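Long-range contacts in ribosomal RNA processing protein 6 (Trypanosoma brucei brucei, PDB 4NLC), which probably trims RNA from its 3' end as a 3'-5' exoribonuclease in ribosomal RNA processing, the chain here being its catalytic core of exonuclease and HRDC domains: residues A188-C193 against F225-V229; T331-L337 against V351-L355. The protein carries 1 engineered substitution. All blocks are in the same frame, centred on the assembly; numbering follows the deposited sequence.

Contact 1: A188-C193 against F225-V229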
loop_
_atom_site.group_PDB
_atom_site.type_symbol
_atom_site.label_atom_id
_atom_site.label_comp_id
_atom_site.label_asym_id
_atom_site.label_seq_id
_atom_site.Cartn_x
_atom_site.Cartn_y
_atom_site.Cartn_z
ATOM N N ALA A 188 2.295 -14.268 14.242
ATOM C CA ALA A 188 2.720 -13.507 15.430
ATOM C C ALA A 188 1.631 -13.437 16.484
ATOM O O ALA A 188 1.884 -13.704 17.660
ATOM C CB ALA A 188 3.144 -12.086 15.030
ATOM N N VAL A 189 0.409 -13.092 16.061
ATOM C CA VAL A 189 -0.734 -12.967 16.960
ATOM C C VAL A 189 -1.087 -14.332 17.546
ATOM O O VAL A 189 -1.285 -14.445 18.759
ATOM C CB VAL A 189 -1.923 -12.217 16.308
ATOM C CG1 VAL A 189 -3.134 -12.205 17.228
ATOM C CG2 VAL A 189 -1.519 -10.784 15.941
ATOM N N ASP A 190 -1.094 -15.376 16.722
ATOM C CA ASP A 190 -1.381 -16.715 17.232
ATOM C C ASP A 190 -0.245 -17.253 18.136
ATOM O O ASP A 190 -0.524 -17.849 19.168
ATOM C CB ASP A 190 -1.718 -17.657 16.071
ATOM C CG ASP A 190 -2.092 -19.079 16.434
ATOM O OD1 ASP A 190 -2.635 -19.291 17.544
ATOM O OD2 ASP A 190 -1.910 -19.969 15.585
ATOM N N HIS A 191 1.023 -16.998 17.786
ATOM C CA HIS A 191 2.167 -17.496 18.564
ATOM C C HIS A 191 2.273 -16.846 19.943
ATOM O O HIS A 191 2.454 -17.534 20.947
ATOM C CB HIS A 191 3.482 -17.321 17.778
ATOM C CG HIS A 191 4.668 -17.936 18.441
ATOM N ND1 HIS A 191 4.815 -19.296 18.519
ATOM C CD2 HIS A 191 5.724 -17.346 19.044
ATOM C CE1 HIS A 191 5.957 -19.503 19.160
ATOM N NE2 HIS A 191 6.546 -18.359 19.485
ATOM N N PHE A 192 2.144 -15.527 19.989
ATOM C CA PHE A 192 2.290 -14.782 21.232
ATOM C C PHE A 192 0.989 -14.578 22.018
ATOM O O PHE A 192 1.018 -14.600 23.245
ATOM C CB PHE A 192 2.976 -13.443 20.958
ATOM C CG PHE A 192 4.407 -13.590 20.493
ATOM C CD1 PHE A 192 5.388 -14.101 21.346
ATOM C CD2 PHE A 192 4.791 -13.163 19.225
ATOM C CE1 PHE A 192 6.715 -14.201 20.931
ATOM C CE2 PHE A 192 6.121 -13.274 18.807
ATOM C CZ PHE A 192 7.072 -13.792 19.663
ATOM N N CYS A 193 -0.127 -14.358 21.331
ATOM C CA CYS A 193 -1.390 -14.067 22.002
ATOM C C CYS A 193 -2.357 -15.231 22.032
ATOM O O CYS A 193 -3.333 -15.159 22.773
ATOM C CB CYS A 193 -2.046 -12.830 21.389
ATOM S SG CYS A 193 -0.915 -11.460 21.078
ATOM N N PHE A 225 -3.018 -6.194 18.924
ATOM C CA PHE A 225 -2.050 -7.070 19.604
ATOM C C PHE A 225 -0.574 -6.743 19.292
ATOM O O PHE A 225 0.325 -7.359 19.872
ATOM C CB PHE A 225 -2.333 -8.555 19.273
ATOM C CG PHE A 225 -3.787 -8.974 19.353
ATOM C CD1 PHE A 225 -4.335 -9.422 20.550
ATOM C CD2 PHE A 225 -4.591 -8.974 18.222
ATOM C CE1 PHE A 225 -5.665 -9.837 20.615
ATOM C CE2 PHE A 225 -5.933 -9.342 18.303
ATOM C CZ PHE A 225 -6.448 -9.811 19.486
ATOM N N LEU A 226 -0.339 -5.800 18.373
ATOM C CA LEU A 226 0.976 -5.500 17.854
ATOM C C LEU A 226 1.959 -4.923 18.877
ATOM O O LEU A 226 3.145 -5.258 18.814
ATOM C CB LEU A 226 0.887 -4.619 16.599
ATOM C CG LEU A 226 2.118 -4.630 15.650
ATOM C CD1 LEU A 226 2.594 -6.067 15.348
ATOM C CD2 LEU A 226 1.807 -3.916 14.337
ATOM N N LEU A 227 1.505 -4.105 19.831
ATOM C CA LEU A 227 2.460 -3.591 20.828
ATOM C C LEU A 227 2.910 -4.660 21.816
ATOM O O LEU A 227 4.051 -4.617 22.236
ATOM C CB LEU A 227 1.958 -2.343 21.545
ATOM C CG LEU A 227 1.774 -1.104 20.675
ATOM C CD1 LEU A 227 1.100 -0.009 21.470
ATOM C CD2 LEU A 227 3.081 -0.651 20.060
ATOM N N TYR A 228 2.048 -5.641 22.140
ATOM C CA TYR A 228 2.438 -6.775 23.007
ATOM C C TYR A 228 3.440 -7.630 22.261
ATOM O O TYR A 228 4.425 -8.049 22.851
ATOM C CB TYR A 228 1.239 -7.631 23.430
ATOM C CG TYR A 228 1.614 -8.887 24.207
ATOM C CD1 TYR A 228 2.036 -8.812 25.534
ATOM C CD2 TYR A 228 1.515 -10.148 23.626
ATOM C CE1 TYR A 228 2.354 -9.960 26.263
ATOM C CE2 TYR A 228 1.845 -11.306 24.341
ATOM C CZ TYR A 228 2.255 -11.204 25.663
ATOM O OH TYR A 228 2.555 -12.334 26.381
ATOM N N VAL A 229 3.175 -7.900 20.967
ATOM C CA VAL A 229 4.041 -8.681 20.064
ATOM C C VAL A 229 5.408 -8.000 20.022
ATOM O O VAL A 229 6.439 -8.657 20.180
ATOM C CB VAL A 229 3.381 -8.840 18.653
ATOM C CG1 VAL A 229 4.398 -9.225 17.578
ATOM C CG2 VAL A 229 2.241 -9.859 18.705
#
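Val189 and Cys193, one turn apart on helix 185-193, face Phe225 at the entrance to helix 226-238, a helix-to-helix contact in the helical part of the RNase H-like 3'-5' exonuclease domain. The Phe225 ring takes part in two kinds of interaction. The first is a CH-pi contact: Val189 CG1 stands over one face of the Phe225 ring, 4.1 Å from its centroid, because its first torsion (chi1 175°) sets that methyl anti to the backbone N. The second is sulfur-aromatic. Cys193 SG is wedged between two aromatic residues, 3.7 Å from Phe225 CB and 3.8 Å from Tyr228 CD2, and meets both rings obliquely; a small, polarisable thiol suits this narrow place. Plain apolar packing fills the rest. Val229, compact and branched, puts CG1 against Ala188 CB at 4.0 Å, the small alanine letting the two backbones come close here, and CG2 obliquely against Phe192 CD2. Leu233 and Leu236, further along helix 226-238, also pack on the Phe192 side chain, while Tyr63 meets Phe225 edge-to-face. The Tyr228 hydroxyl is hydrogen-bonded to Arg232 NH1, and the ring edge, at CE2, lies 3.6 Å from Phe192 O, close to the ring plane.

Contact 2: T331-L337 against V351-L355; sequences TSANEVL and VMKLL
Val351 pushes its CG2 methyl into a hollow on helix 333-339 bounded by Ala333, Val336 and Leu337. The floor is partly backbone: Ala333 O lies 3.5 Å from Val351 CG2, an approach permitted by the small alanine side chain, whose CB forms one wall at 3.9 Å. Leu337 supplies another wall with CD2, its side chain crossing that of Val351 at about a right angle, and Val336 CB completes the hollow. The valine torsion explains the fit: chi1 of 65° puts CG1 between the backbone N and the carbonyl carbon, which leaves CG2 anti to the N and pointing into the hollow.

One turn on, Leu355 is the second bump. Its forked end straddles the start of the other helix: CD1 lies 3.3 Å from Thr331 C, close to the peptide that leads into Ser332, and CD2 reaches Ala333 N at 3.6 Å. With CG anti to the backbone N (chi1 -177°), the leucine is long enough to bring both its methyls to this turn. Ser332 holds the N-cap position there, its OG accepting a weak capping bond from Glu335 N.

Val336 is the answering bump from helix 333-339. Its two methyls part company, CG1 packing on Leu354 CB at 3.8 Å and CG2 on Leu355 CD1 at 4.0 Å, so a beta-branched residue serves two neighbours at once. Leu354 in turn rests on Ile298 and Trp301 of helix 289-309, carrying the packing deeper, whereas Met352, exposed to solvent, brings its sulfur beside Ala333 CB. The short helical segments cross nearly perpendicularly, at 94°, with axes 9.3 Å apart, an arrangement of short, steeply crossed helices that belongs to the compact helical bundle of the HRDC domain.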
loop_
_atom_site.group_PDB
_atom_site.type_symbol
_atom_site.label_atom_id
_atom_site.label_comp_id
_atom_site.label_asym_id
_atom_site.label_seq_id
_atom_site.Cartn_x
_atom_site.Cartn_y
_atom_site.Cartn_z
ATOM N N THR A 331 -11.201 -8.925 -36.506
ATOM C CA THR A 331 -11.232 -7.882 -37.548
ATOM C C THR A 331 -12.557 -7.084 -37.644
ATOM O O THR A 331 -12.725 -6.309 -38.589
ATOM C CB THR A 331 -10.821 -8.439 -38.903
ATOM O OG1 THR A 331 -11.690 -9.519 -39.254
ATOM C CG2 THR A 331 -9.339 -8.856 -38.935
ATOM N N SER A 332 -13.424 -7.202 -36.626
ATOM C CA SER A 332 -14.689 -6.475 -36.478
ATOM C C SER A 332 -14.852 -6.094 -34.997
ATOM O O SER A 332 -14.299 -6.775 -34.123
ATOM C CB SER A 332 -15.868 -7.321 -36.961
ATOM O OG SER A 332 -16.170 -8.379 -36.064
ATOM N N ALA A 333 -15.563 -4.990 -34.712
ATOM C CA ALA A 333 -15.782 -4.509 -33.336
ATOM C C ALA A 333 -16.368 -5.597 -32.399
ATOM O O ALA A 333 -15.925 -5.733 -31.260
ATOM C CB ALA A 333 -16.674 -3.284 -33.351
ATOM N N ASN A 334 -17.314 -6.400 -32.909
ATOM C CA ASN A 334 -17.977 -7.484 -32.175
ATOM C C ASN A 334 -17.019 -8.585 -31.799
ATOM O O ASN A 334 -17.079 -9.063 -30.666
ATOM C CB ASN A 334 -19.145 -8.043 -32.974
ATOM C CG ASN A 334 -20.118 -6.971 -33.371
ATOM O OD1 ASN A 334 -20.068 -6.456 -34.493
ATOM N ND2 ASN A 334 -20.939 -6.535 -32.422
ATOM N N GLU A 335 -16.121 -8.975 -32.742
ATOM C CA GLU A 335 -15.084 -9.992 -32.519
ATOM C C GLU A 335 -14.129 -9.497 -31.422
ATOM O O GLU A 335 -13.752 -10.281 -30.558
ATOM C CB GLU A 335 -14.303 -10.274 -33.809
ATOM C CG GLU A 335 -14.894 -11.325 -34.730
ATOM C CD GLU A 335 -14.128 -11.513 -36.032
ATOM O OE1 GLU A 335 -12.913 -11.835 -36.000
ATOM O OE2 GLU A 335 -14.764 -11.340 -37.096
ATOM N N VAL A 336 -13.771 -8.189 -31.437
ATOM C CA VAL A 336 -12.886 -7.575 -30.430
ATOM C C VAL A 336 -13.588 -7.623 -29.064
ATOM O O VAL A 336 -12.955 -7.949 -28.055
ATOM C CB VAL A 336 -12.430 -6.126 -30.782
ATOM C CG1 VAL A 336 -11.523 -5.555 -29.684
ATOM C CG2 VAL A 336 -11.726 -6.056 -32.139
ATOM N N LEU A 337 -14.907 -7.326 -29.047
ATOM C CA LEU A 337 -15.715 -7.347 -27.828
ATOM C C LEU A 337 -15.813 -8.743 -27.223
ATOM O O LEU A 337 -15.807 -8.860 -26.005
ATOM C CB LEU A 337 -17.093 -6.709 -28.043
ATOM C CG LEU A 337 -17.136 -5.174 -28.266
ATOM C CD1 LEU A 337 -18.550 -4.695 -28.389
ATOM C CD2 LEU A 337 -16.399 -4.384 -27.156
ATOM N N VAL A 351 -13.151 0.546 -28.704
ATOM C CA VAL A 351 -13.181 -0.689 -29.520
ATOM C C VAL A 351 -12.590 -0.497 -30.943
ATOM O O VAL A 351 -11.985 -1.438 -31.479
ATOM C CB VAL A 351 -14.613 -1.304 -29.554
ATOM C CG1 VAL A 351 -15.628 -0.397 -30.268
ATOM C CG2 VAL A 351 -14.617 -2.713 -30.131
ATOM N N MET A 352 -12.759 0.714 -31.539
ATOM C CA MET A 352 -12.272 1.035 -32.887
ATOM C C MET A 352 -10.753 1.196 -32.922
ATOM O O MET A 352 -10.119 0.856 -33.931
ATOM C CB MET A 352 -13.013 2.244 -33.488
ATOM C CG MET A 352 -14.518 1.989 -33.728
ATOM S SD MET A 352 -14.957 0.397 -34.521
ATOM C CE MET A 352 -14.445 0.722 -36.210
ATOM N N LYS A 353 -10.169 1.658 -31.803
ATOM C CA LYS A 353 -8.719 1.801 -31.621
ATOM C C LYS A 353 -8.077 0.398 -31.500
ATOM O O LYS A 353 -7.031 0.153 -32.104
ATOM C CB LYS A 353 -8.410 2.665 -30.371
ATOM C CG LYS A 353 -6.930 2.991 -30.177
ATOM C CD LYS A 353 -6.674 4.491 -30.003
ATOM C CE LYS A 353 -6.876 4.995 -28.587
ATOM N NZ LYS A 353 -6.573 6.447 -28.472
ATOM N N LEU A 354 -8.704 -0.518 -30.713
ATOM C CA LEU A 354 -8.215 -1.897 -30.546
ATOM C C LEU A 354 -8.280 -2.614 -31.888
ATOM O O LEU A 354 -7.342 -3.323 -32.262
ATOM C CB LEU A 354 -9.042 -2.667 -29.506
ATOM C CG LEU A 354 -8.979 -2.191 -28.072
ATOM C CD1 LEU A 354 -10.045 -2.872 -27.240
ATOM C CD2 LEU A 354 -7.640 -2.485 -27.469
ATOM N N LEU A 355 -9.367 -2.384 -32.626
ATOM C CA LEU A 355 -9.599 -2.910 -33.967
ATOM C C LEU A 355 -8.565 -2.351 -34.965
ATOM O O LEU A 355 -8.115 -3.085 -35.840
ATOM C CB LEU A 355 -11.037 -2.569 -34.398
ATOM C CG LEU A 355 -11.533 -3.090 -35.739
ATOM C CD1 LEU A 355 -11.316 -4.582 -35.866
ATOM C CD2 LEU A 355 -12.992 -2.736 -35.949
#

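In the fold
From the N terminus, the chain builds the mixed sheet of the exonuclease domain and its flanking helices before it reaches contact 1. That contact closes a loop of 31 residues, including helix 213-224, and joins helix 185-193 to the start of helix 226-238. After it, the chain passes into the helices of the HRDC domain. Near its C-terminal end, contact 2 closes a shorter loop of 13 residues, with helix 345-349 inside it, and joins helix 333-339 to helix 351-359. The two loops follow in series, neither nested nor crossed. The centres of the two contacts lie about 54 Å apart on opposite sides of the chain's centre. Contact 1 belongs to the exonuclease region, contact 2 to the HRDC region.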